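Local structure of ribonuclease VapC (6NKL) at residues Met4-Ile9 against His116-Phe121; Met36-Tyr41 against Val70-Glu75; His105-Asn110 against Ile124-Trp129. The protein probably acts as the RNA-cleaving toxin of a toxin-antitoxin pair, a magnesium-dependent ribonuclease of the PIN-domain family. One frame throughout, in Å; residues are numbered along the deposited sequence.

Contact 1 (Met4-Ile9 against His116-Phe121); sequences MLDTNI and HNVKEF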
loop_
_atom_site.group_PDB
_atom_site.type_symbol
_atom_site.label_atom_id
_atom_site.label_comp_id
_atom_site.label_asym_id
_atom_site.label_seq_id
_atom_site.Cartn_x
_atom_site.Cartn_y
_atom_site.Cartn_z
ATOM N N MET B 4 -8.921 4.813 -13.159
ATOM C CA MET B 4 -8.747 4.803 -11.702
ATOM C C MET B 4 -8.624 6.246 -11.217
ATOM O O MET B 4 -7.655 6.936 -11.532
ATOM C CB MET B 4 -7.519 3.982 -11.299
ATOM C CG MET B 4 -7.185 3.997 -9.784
ATOM S SD MET B 4 -5.855 2.867 -9.313
ATOM C CE MET B 4 -6.719 1.279 -9.389
ATOM N N LEU B 5 -9.597 6.692 -10.446
ATOM C CA LEU B 5 -9.581 8.039 -9.904
ATOM C C LEU B 5 -8.704 8.054 -8.663
ATOM O O LEU B 5 -8.963 7.308 -7.705
ATOM C CB LEU B 5 -10.983 8.508 -9.539
ATOM C CG LEU B 5 -12.123 8.286 -10.518
ATOM C CD1 LEU B 5 -13.297 9.061 -9.961
ATOM C CD2 LEU B 5 -11.751 8.748 -11.873
ATOM N N ASP B 6 -7.699 8.912 -8.670
ATOM C CA ASP B 6 -6.801 9.003 -7.537
ATOM C C ASP B 6 -7.451 9.854 -6.437
ATOM O O ASP B 6 -8.539 10.408 -6.592
ATOM C CB ASP B 6 -5.445 9.534 -7.997
ATOM C CG ASP B 6 -5.336 11.056 -7.959
ATOM O OD1 ASP B 6 -6.379 11.760 -8.034
ATOM O OD2 ASP B 6 -4.163 11.547 -7.873
ATOM N N THR B 7 -6.762 9.981 -5.314
ATOM C CA THR B 7 -7.326 10.690 -4.166
ATOM C C THR B 7 -7.502 12.179 -4.446
ATOM O O THR B 7 -8.469 12.784 -3.980
ATOM C CB THR B 7 -6.414 10.480 -2.962
ATOM O OG1 THR B 7 -6.170 9.077 -2.793
ATOM C CG2 THR B 7 -7.025 11.077 -1.703
ATOM N N ASN B 8 -6.572 12.794 -5.187
ATOM C CA ASN B 8 -6.645 14.239 -5.434
ATOM C C ASN B 8 -7.848 14.616 -6.285
ATOM O O ASN B 8 -8.479 15.643 -6.034
ATOM C CB ASN B 8 -5.376 14.755 -6.122
ATOM C CG ASN B 8 -4.164 14.746 -5.212
ATOM O OD1 ASN B 8 -3.048 14.558 -5.664
ATOM N ND2 ASN B 8 -4.381 14.938 -3.926
ATOM N N ILE B 9 -8.176 13.816 -7.304
ATOM C CA ILE B 9 -9.307 14.164 -8.158
ATOM C C ILE B 9 -10.612 13.995 -7.403
ATOM O O ILE B 9 -11.572 14.736 -7.637
ATOM C CB ILE B 9 -9.296 13.337 -9.460
ATOM C CG1 ILE B 9 -10.267 13.913 -10.478
ATOM C CG2 ILE B 9 -9.772 11.940 -9.239
ATOM C CD1 ILE B 9 -9.878 15.230 -10.960
ATOM N N HIS B 116 -5.463 15.087 -10.339
ATOM C CA HIS B 116 -5.532 16.544 -10.369
ATOM C C HIS B 116 -4.245 17.043 -9.746
ATOM O O HIS B 116 -3.966 16.739 -8.579
ATOM C CB HIS B 116 -6.723 17.093 -9.585
ATOM C CG HIS B 116 -6.670 18.579 -9.363
ATOM N ND1 HIS B 116 -6.849 19.492 -10.384
ATOM C CD2 HIS B 116 -6.444 19.309 -8.246
ATOM C CE1 HIS B 116 -6.749 20.718 -9.902
ATOM N NE2 HIS B 116 -6.514 20.635 -8.604
ATOM N N ASN B 117 -3.449 17.748 -10.530
ATOM C CA ASN B 117 -2.317 18.493 -10.001
ATOM C C ASN B 117 -1.313 17.585 -9.278
ATOM O O ASN B 117 -0.875 17.859 -8.157
ATOM C CB ASN B 117 -2.832 19.604 -9.087
ATOM C CG ASN B 117 -1.861 20.751 -8.953
ATOM O OD1 ASN B 117 -0.875 20.845 -9.696
ATOM N ND2 ASN B 117 -2.137 21.642 -8.000
ATOM N N VAL B 118 -0.937 16.492 -9.935
ATOM C CA VAL B 118 0.179 15.665 -9.487
ATOM C C VAL B 118 1.110 15.476 -10.677
ATOM O O VAL B 118 1.169 14.398 -11.274
ATOM C CB VAL B 118 -0.301 14.314 -8.922
ATOM C CG1 VAL B 118 0.850 13.461 -8.552
ATOM C CG2 VAL B 118 -1.186 14.533 -7.693
ATOM N N LYS B 119 1.826 16.529 -11.053
ATOM C CA LYS B 119 2.738 16.430 -12.186
ATOM C C LYS B 119 3.871 15.439 -11.922
ATOM O O LYS B 119 4.454 14.912 -12.879
ATOM C CB LYS B 119 3.288 17.829 -12.515
ATOM C CG LYS B 119 2.585 18.529 -13.682
ATOM N N GLU B 120 4.171 15.168 -10.646
ATOM C CA GLU B 120 5.172 14.172 -10.277
ATOM C C GLU B 120 5.013 12.875 -11.042
ATOM O O GLU B 120 6.003 12.177 -11.299
ATOM C CB GLU B 120 5.083 13.815 -8.796
ATOM C CG GLU B 120 5.194 14.900 -7.838
ATOM C CD GLU B 120 3.862 15.460 -7.545
ATOM O OE1 GLU B 120 3.373 16.173 -8.432
ATOM O OE2 GLU B 120 3.306 15.147 -6.465
ATOM N N PHE B 121 3.764 12.471 -11.310
ATOM C CA PHE B 121 3.527 11.168 -11.930
ATOM C C PHE B 121 4.239 11.021 -13.260
ATOM O O PHE B 121 4.416 9.890 -13.735
ATOM C CB PHE B 121 2.020 10.925 -12.127
ATOM C CG PHE B 121 1.284 10.484 -10.866
ATOM C CD1 PHE B 121 1.874 9.608 -9.947
ATOM C CD2 PHE B 121 0.006 10.934 -10.621
ATOM C CE1 PHE B 121 1.179 9.206 -8.803
ATOM C CE2 PHE B 121 -0.690 10.529 -9.500
ATOM C CZ PHE B 121 -0.102 9.663 -8.591
#

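Contact 2 (Met36-Tyr41 against Val70-Glu75); sequences MSFITY and VLYPNE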
loop_
_atom_site.group_PDB
_atom_site.type_symbol
_atom_site.label_atom_id
_atom_site.label_comp_id
_atom_site.label_asym_id
_atom_site.label_seq_id
_atom_site.Cartn_x
_atom_site.Cartn_y
_atom_site.Cartn_z
ATOM N N MET B 36 -11.436 3.015 -7.924
ATOM C CA MET B 36 -10.465 3.672 -7.069
ATOM C C MET B 36 -9.614 2.599 -6.432
ATOM O O MET B 36 -10.056 1.464 -6.270
ATOM C CB MET B 36 -11.130 4.531 -5.978
ATOM C CG MET B 36 -11.802 3.763 -4.903
ATOM S SD MET B 36 -12.431 4.859 -3.619
ATOM C CE MET B 36 -13.811 5.586 -4.439
ATOM N N SER B 37 -8.380 2.954 -6.107
ATOM C CA SER B 37 -7.517 2.025 -5.392
ATOM C C SER B 37 -7.977 1.920 -3.940
ATOM O O SER B 37 -8.583 2.852 -3.380
ATOM C CB SER B 37 -6.051 2.477 -5.493
ATOM O OG SER B 37 -5.189 1.766 -4.612
ATOM N N PHE B 38 -7.725 0.748 -3.346
ATOM C CA PHE B 38 -7.891 0.569 -1.903
ATOM C C PHE B 38 -7.147 1.626 -1.104
ATOM O O PHE B 38 -7.568 1.973 0.004
ATOM C CB PHE B 38 -7.409 -0.816 -1.467
ATOM C CG PHE B 38 -5.917 -0.948 -1.403
ATOM C CD1 PHE B 38 -5.175 -1.129 -2.554
ATOM C CD2 PHE B 38 -5.263 -0.908 -0.183
ATOM C CE1 PHE B 38 -3.801 -1.237 -2.505
ATOM C CE2 PHE B 38 -3.893 -1.034 -0.124
ATOM C CZ PHE B 38 -3.157 -1.192 -1.277
ATOM N N ILE B 39 -6.036 2.143 -1.636
ATOM C CA ILE B 39 -5.325 3.225 -0.970
ATOM C C ILE B 39 -6.261 4.386 -0.752
ATOM O O ILE B 39 -6.403 4.899 0.362
ATOM C CB ILE B 39 -4.104 3.673 -1.796
ATOM C CG1 ILE B 39 -3.115 2.504 -1.941
ATOM C CG2 ILE B 39 -3.497 4.918 -1.175
ATOM C CD1 ILE B 39 -2.302 2.179 -0.691
ATOM N N THR B 40 -6.911 4.812 -1.830
ATOM C CA THR B 40 -7.781 5.975 -1.790
ATOM C C THR B 40 -8.965 5.714 -0.869
ATOM O O THR B 40 -9.383 6.592 -0.107
ATOM C CB THR B 40 -8.240 6.328 -3.217
ATOM O OG1 THR B 40 -7.116 6.749 -4.019
ATOM C CG2 THR B 40 -9.302 7.462 -3.202
ATOM N N TYR B 41 -9.501 4.499 -0.904
ATOM C CA TYR B 41 -10.624 4.171 -0.034
ATOM C C TYR B 41 -10.211 4.281 1.431
ATOM O O TYR B 41 -10.971 4.754 2.274
ATOM C CB TYR B 41 -11.110 2.764 -0.386
ATOM C CG TYR B 41 -12.233 2.189 0.435
ATOM C CD1 TYR B 41 -13.424 2.861 0.562
ATOM C CD2 TYR B 41 -12.119 0.918 1.024
ATOM C CE1 TYR B 41 -14.471 2.331 1.259
ATOM C CE2 TYR B 41 -13.158 0.378 1.758
ATOM C CZ TYR B 41 -14.350 1.093 1.852
ATOM O OH TYR B 41 -15.423 0.606 2.550
ATOM N N VAL B 70 -13.941 -0.081 -5.378
ATOM C CA VAL B 70 -12.604 -0.241 -4.833
ATOM C C VAL B 70 -11.996 -1.532 -5.326
ATOM O O VAL B 70 -12.605 -2.596 -5.191
ATOM C CB VAL B 70 -12.648 -0.247 -3.304
ATOM C CG1 VAL B 70 -11.237 -0.350 -2.772
ATOM C CG2 VAL B 70 -13.384 0.969 -2.835
ATOM N N LEU B 71 -10.740 -1.460 -5.760
ATOM C CA LEU B 71 -9.980 -2.626 -6.179
ATOM C C LEU B 71 -8.840 -2.914 -5.201
ATOM O O LEU B 71 -8.236 -1.996 -4.618
ATOM C CB LEU B 71 -9.421 -2.420 -7.589
ATOM C CG LEU B 71 -10.401 -2.227 -8.739
ATOM C CD1 LEU B 71 -9.651 -2.228 -10.047
ATOM C CD2 LEU B 71 -11.452 -3.301 -8.761
ATOM N N TYR B 72 -8.534 -4.200 -5.049
ATOM C CA TYR B 72 -7.563 -4.659 -4.064
ATOM C C TYR B 72 -6.384 -5.324 -4.751
ATOM O O TYR B 72 -6.512 -5.812 -5.874
ATOM C CB TYR B 72 -8.237 -5.610 -3.071
ATOM C CG TYR B 72 -9.235 -4.824 -2.270
ATOM C CD1 TYR B 72 -8.866 -4.222 -1.088
ATOM C CD2 TYR B 72 -10.533 -4.590 -2.762
ATOM C CE1 TYR B 72 -9.764 -3.436 -0.366
ATOM C CE2 TYR B 72 -11.449 -3.831 -2.044
ATOM C CZ TYR B 72 -11.060 -3.252 -0.844
ATOM O OH TYR B 72 -11.958 -2.494 -0.137
ATOM N N PRO B 73 -5.212 -5.303 -4.134
ATOM C CA PRO B 73 -3.996 -5.611 -4.883
ATOM C C PRO B 73 -3.836 -7.093 -5.131
ATOM O O PRO B 73 -4.449 -7.931 -4.473
ATOM C CB PRO B 73 -2.888 -5.103 -3.970
ATOM C CG PRO B 73 -3.440 -5.224 -2.622
ATOM C CD PRO B 73 -4.904 -4.886 -2.749
ATOM N N ASN B 74 -2.974 -7.396 -6.097
ATOM C CA ASN B 74 -2.395 -8.726 -6.215
ATOM C C ASN B 74 -0.911 -8.543 -6.477
ATOM O O ASN B 74 -0.370 -7.440 -6.361
ATOM C CB ASN B 74 -3.113 -9.559 -7.283
ATOM C CG ASN B 74 -2.983 -8.978 -8.656
ATOM O OD1 ASN B 74 -2.648 -7.799 -8.807
ATOM N ND2 ASN B 74 -3.253 -9.798 -9.683
ATOM N N GLU B 75 -0.243 -9.637 -6.817
ATOM C CA GLU B 75 1.208 -9.637 -6.838
ATOM C C GLU B 75 1.762 -8.552 -7.741
ATOM O O GLU B 75 2.821 -7.987 -7.442
ATOM C CB GLU B 75 1.712 -11.007 -7.284
ATOM C CG GLU B 75 3.188 -10.998 -7.566
ATOM C CD GLU B 75 3.763 -12.379 -7.844
ATOM O OE1 GLU B 75 3.238 -13.086 -8.735
ATOM O OE2 GLU B 75 4.767 -12.723 -7.188
#

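Contact 3 (His105-Asn110 against Ile124-Trp129); sequences HALSLN and ITDLQW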
loop_
_atom_site.group_PDB
_atom_site.type_symbol
_atom_site.label_atom_id
_atom_site.label_comp_id
_atom_site.label_asym_id
_atom_site.label_seq_id
_atom_site.Cartn_x
_atom_site.Cartn_y
_atom_site.Cartn_z
ATOM N N HIS B 105 -0.727 0.615 -8.521
ATOM C CA HIS B 105 -1.992 -0.086 -8.718
ATOM C C HIS B 105 -2.489 0.079 -10.149
ATOM O O HIS B 105 -2.818 -0.904 -10.827
ATOM C CB HIS B 105 -3.026 0.419 -7.753
ATOM C CG HIS B 105 -4.092 -0.579 -7.450
ATOM N ND1 HIS B 105 -4.909 -0.478 -6.340
ATOM C CD2 HIS B 105 -4.488 -1.694 -8.110
ATOM C CE1 HIS B 105 -5.734 -1.512 -6.313
ATOM N NE2 HIS B 105 -5.516 -2.250 -7.385
ATOM N N ALA B 106 -2.540 1.318 -10.631
ATOM C CA ALA B 106 -2.919 1.537 -12.023
ATOM C C ALA B 106 -2.000 0.770 -12.977
ATOM O O ALA B 106 -2.477 0.125 -13.913
ATOM C CB ALA B 106 -2.897 3.030 -12.344
ATOM N N LEU B 107 -0.682 0.803 -12.747
ATOM C CA LEU B 107 0.222 0.018 -13.596
ATOM C C LEU B 107 -0.160 -1.454 -13.589
ATOM O O LEU B 107 -0.174 -2.112 -14.630
ATOM C CB LEU B 107 1.669 0.166 -13.136
ATOM C CG LEU B 107 2.340 1.497 -13.439
ATOM C CD1 LEU B 107 3.662 1.483 -12.755
ATOM C CD2 LEU B 107 2.530 1.679 -14.955
ATOM N N SER B 108 -0.498 -1.985 -12.423
ATOM C CA SER B 108 -0.768 -3.406 -12.309
ATOM C C SER B 108 -2.042 -3.805 -13.026
ATOM O O SER B 108 -2.231 -4.986 -13.313
ATOM C CB SER B 108 -0.896 -3.819 -10.837
ATOM O OG SER B 108 -2.118 -3.317 -10.305
ATOM N N LEU B 109 -2.938 -2.865 -13.270
ATOM C CA LEU B 109 -4.182 -3.151 -13.959
ATOM C C LEU B 109 -4.150 -2.716 -15.417
ATOM O O LEU B 109 -5.140 -2.900 -16.118
ATOM C CB LEU B 109 -5.347 -2.451 -13.245
ATOM C CG LEU B 109 -5.653 -2.912 -11.822
ATOM C CD1 LEU B 109 -6.558 -1.930 -11.122
ATOM C CD2 LEU B 109 -6.298 -4.270 -11.824
ATOM N N ASN B 110 -3.042 -2.139 -15.868
ATOM C CA ASN B 110 -2.993 -1.294 -17.072
ATOM C C ASN B 110 -4.193 -0.345 -17.146
ATOM O O ASN B 110 -4.829 -0.155 -18.186
ATOM C CB ASN B 110 -2.865 -2.148 -18.330
ATOM C CG ASN B 110 -2.311 -1.367 -19.509
ATOM O OD1 ASN B 110 -1.425 -0.518 -19.367
ATOM N ND2 ASN B 110 -2.858 -1.637 -20.684
ATOM N N ILE B 124 7.055 8.448 -13.484
ATOM C CA ILE B 124 6.745 7.038 -13.677
ATOM C C ILE B 124 6.394 6.899 -15.157
ATOM O O ILE B 124 5.237 7.024 -15.583
ATOM C CB ILE B 124 5.630 6.575 -12.756
ATOM C CG1 ILE B 124 5.958 6.946 -11.310
ATOM C CG2 ILE B 124 5.469 5.107 -12.856
ATOM C CD1 ILE B 124 4.790 6.721 -10.382
ATOM N N THR B 125 7.412 6.611 -15.952
ATOM C CA THR B 125 7.320 6.845 -17.386
ATOM C C THR B 125 6.405 5.870 -18.098
ATOM O O THR B 125 5.969 6.176 -19.213
ATOM C CB THR B 125 8.718 6.783 -17.981
ATOM O OG1 THR B 125 9.289 5.504 -17.695
ATOM C CG2 THR B 125 9.606 7.859 -17.351
ATOM N N ASP B 126 6.092 4.715 -17.503
ATOM C CA ASP B 126 5.131 3.795 -18.109
ATOM C C ASP B 126 3.713 3.923 -17.545
ATOM O O ASP B 126 2.834 3.122 -17.894
ATOM C CB ASP B 126 5.627 2.349 -18.004
ATOM C CG ASP B 126 5.678 1.824 -16.597
ATOM O OD1 ASP B 126 5.506 0.579 -16.443
ATOM O OD2 ASP B 126 5.916 2.619 -15.661
ATOM N N LEU B 127 3.458 4.931 -16.720
ATOM C CA LEU B 127 2.124 5.162 -16.190
ATOM C C LEU B 127 1.286 5.890 -17.221
ATOM O O LEU B 127 1.699 6.928 -17.739
ATOM C CB LEU B 127 2.206 5.988 -14.907
ATOM C CG LEU B 127 0.884 6.428 -14.306
ATOM C CD1 LEU B 127 0.092 5.214 -13.936
ATOM C CD2 LEU B 127 1.154 7.287 -13.099
ATOM N N GLN B 128 0.102 5.369 -17.491
ATOM C CA GLN B 128 -0.886 6.094 -18.278
ATOM C C GLN B 128 -1.748 6.926 -17.327
ATOM O O GLN B 128 -2.378 6.382 -16.416
ATOM C CB GLN B 128 -1.736 5.110 -19.078
ATOM C CG GLN B 128 -0.910 4.190 -19.996
ATOM C CD GLN B 128 -1.801 3.335 -20.859
ATOM O OE1 GLN B 128 -2.579 3.849 -21.661
ATOM N NE2 GLN B 128 -1.704 2.019 -20.693
ATOM N N TRP B 129 -1.759 8.242 -17.512
ATOM C CA TRP B 129 -2.572 9.074 -16.653
ATOM C C TRP B 129 -3.026 10.327 -17.385
ATOM O O TRP B 129 -2.511 10.698 -18.450
ATOM C CB TRP B 129 -1.827 9.440 -15.370
ATOM C CG TRP B 129 -0.611 10.217 -15.649
ATOM C CD1 TRP B 129 0.559 9.748 -16.145
ATOM C CD2 TRP B 129 -0.452 11.620 -15.482
ATOM N NE1 TRP B 129 1.453 10.774 -16.281
ATOM C CE2 TRP B 129 0.861 11.937 -15.874
ATOM C CE3 TRP B 129 -1.285 12.638 -15.008
ATOM C CZ2 TRP B 129 1.360 13.239 -15.831
ATOM C CZ3 TRP B 129 -0.798 13.930 -14.967
ATOM C CH2 TRP B 129 0.519 14.219 -15.370
HETATM O O HOH W 1 0.366 0.702 -17.944
#

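Contact 1 (Met4-Ile9 against His116-Phe121)
N8 leans from the first turn of helix 7-15 onto the backbone of H116, and its CB comes 3.5 Å from H116 O. Beyond CB the chain stays beside the same carbonyl, with CG 3.9 Å from H116 O. At the tip the amide is directed at V118, but OD1 is modelled so close to V118 CG2 that this whole approach is doubtful. One residue on, I9 supplies an apolar touch. With CG1 anti to the backbone N (chi1 -167°), its CD1 reaches H116 CB at 3.9 Å, where the two backbones come nearest each other. The H116 ring meets that of Y12, and ND1 is hydrogen-bonded to T133 OG1.

D6 sits between these residues and F121. It is the N-cap of helix 7-15: OD1 accepts from I9 N at 2.8 Å, nearly along its own C-O axis, with an N-H...O angle of 165°. The other oxygen, OD2, points at the edge of the F121 ring, in its plane, 4.0 Å from CE2; carboxylate and ring are turned 62° against each other. T115, just before H116, gives OD2 a hydrogen bond through OG1. V118 CG1 lies over one face of F121, offset toward the rim.

D6 is a predicted magnesium ligand, and D99, another, lies beside F121. The F121 ring edge limits OD2 on that side. Each carboxylate oxygen of D6 thus has its own donor, I9 N for OD1 and T115 OG1 for OD2, and the two bonds together help set the rotation of the carboxylate beside the predicted metal site.

Contact 2 (Met36-Tyr41 against Val70-Glu75)
V70 forms the apolar centre, with its two methyls spread over M36, F38 and Y41. CG2 lies over one face of the Y41 ring, 4.0 Å from the centroid, in a CH-pi contact, and also meets M36 CG at 3.8 Å. The other methyl, CG1, rests on the first turn of helix 38-49, 3.6 Å from F38 CA. Further out, the F38 ring is held between two apolar groups: P73 CD covers one face in a second CH-pi contact, 25° off the ring normal, and I39 CG1 covers the opposite face. F38 owes this position to a chi1 of 76°, which sets CG between its backbone N and carbonyl carbon. Y72 approaches F38 obliquely, its CE1 3.7 Å from F38 CB, and has its OH beside the Y41 ring.

The polar edge is backbone. L71 N donates to M36 O at 3.0 Å, and F38 N donates to L71 O at 3.1 Å, the latter in the carbonyl plane but bent to 138°. S37 then caps helix 38-49, its OG accepting from I39 N; the same OG is hydrogen-bonded to H105 ND1. Across the subunit interface, F38 meets W101 of the second subunit edge-to-face, and E75 bonds Y41 of that subunit.

Strands 33-37 and 69-71 thus pair in parallel at one margin of the PIN-domain sheet, where the alpha/beta fold runs a strand straight into a helix beside the dimer partner.

Contact 3 (His105-Asn110 against Ile124-Trp129)
L107 lays its terminal methyls on the I124-L127 turn, crossing D126 at about a right angle. Its CG is anti to the carbonyl carbon (chi1 -73°), which carries both methyls off the helix toward the turn. CD2 makes the closer approach: it lies 3.3 Å from D126 O, 3.5 Å from D126 OD1 and 3.7 Å from L127 CA, so this methyl is set against polar atoms as much as carbon. CD1 slants past I124, with CG2 at 4.1 Å. One residue back along the helix, A106 presents CB to L127 CD1 at 4.0 Å.

At the rim the amides of N110 and Q128 cross obliquely, their planes 52° apart. Q128 NE2 donates to N110 OD1 at 2.9 Å, but the N-H...O angle of 116° makes this a weak bond. A water gives N110 OD1 a second hydrogen bond at 2.6 Å and reaches weakly on to D126 O, so it links the helix end to the turn. N110 follows helix 97-109 in a Schellman motif, with positive phi and its N bonded back to L107 O. The turn is itself a type I beta turn, closed by L127 N to I124 O.

Helix 97-109 therefore packs by its last turns against the approach to strand 128-131. L113 of the neighbouring strand 112-115 lies against A106 and bonds Q128 through the backbone, A103 and F121 continue the apolar layer around L127, and W84 and H80 of helix 75-89 close over D126 and L107.

Overall arrangement
Contacts 1, 2 and 3 all reach one parallel sheet, their centres 12 to 15 Å apart. Contact 1 holds its middle, where D6 follows strand 2-5; contact 2 lies toward one margin and contact 3 toward the other. T7 OG1 probably bonds T40 OG1 at 2.8 Å, joining contacts 1 and 2. S37 OG and H105 ND1, also 2.8 Å apart, connect contacts 2 and 3. Contacts 1 and 3 share apolar packing, with M4 CE 3.7 Å from L109 CD1. Contact 1 holds D6, one predicted magnesium ligand; the other, D99, lies about 4 Å from the F121 side chain. The side chains of S37 and A106 are each about 8 Å from that of D6.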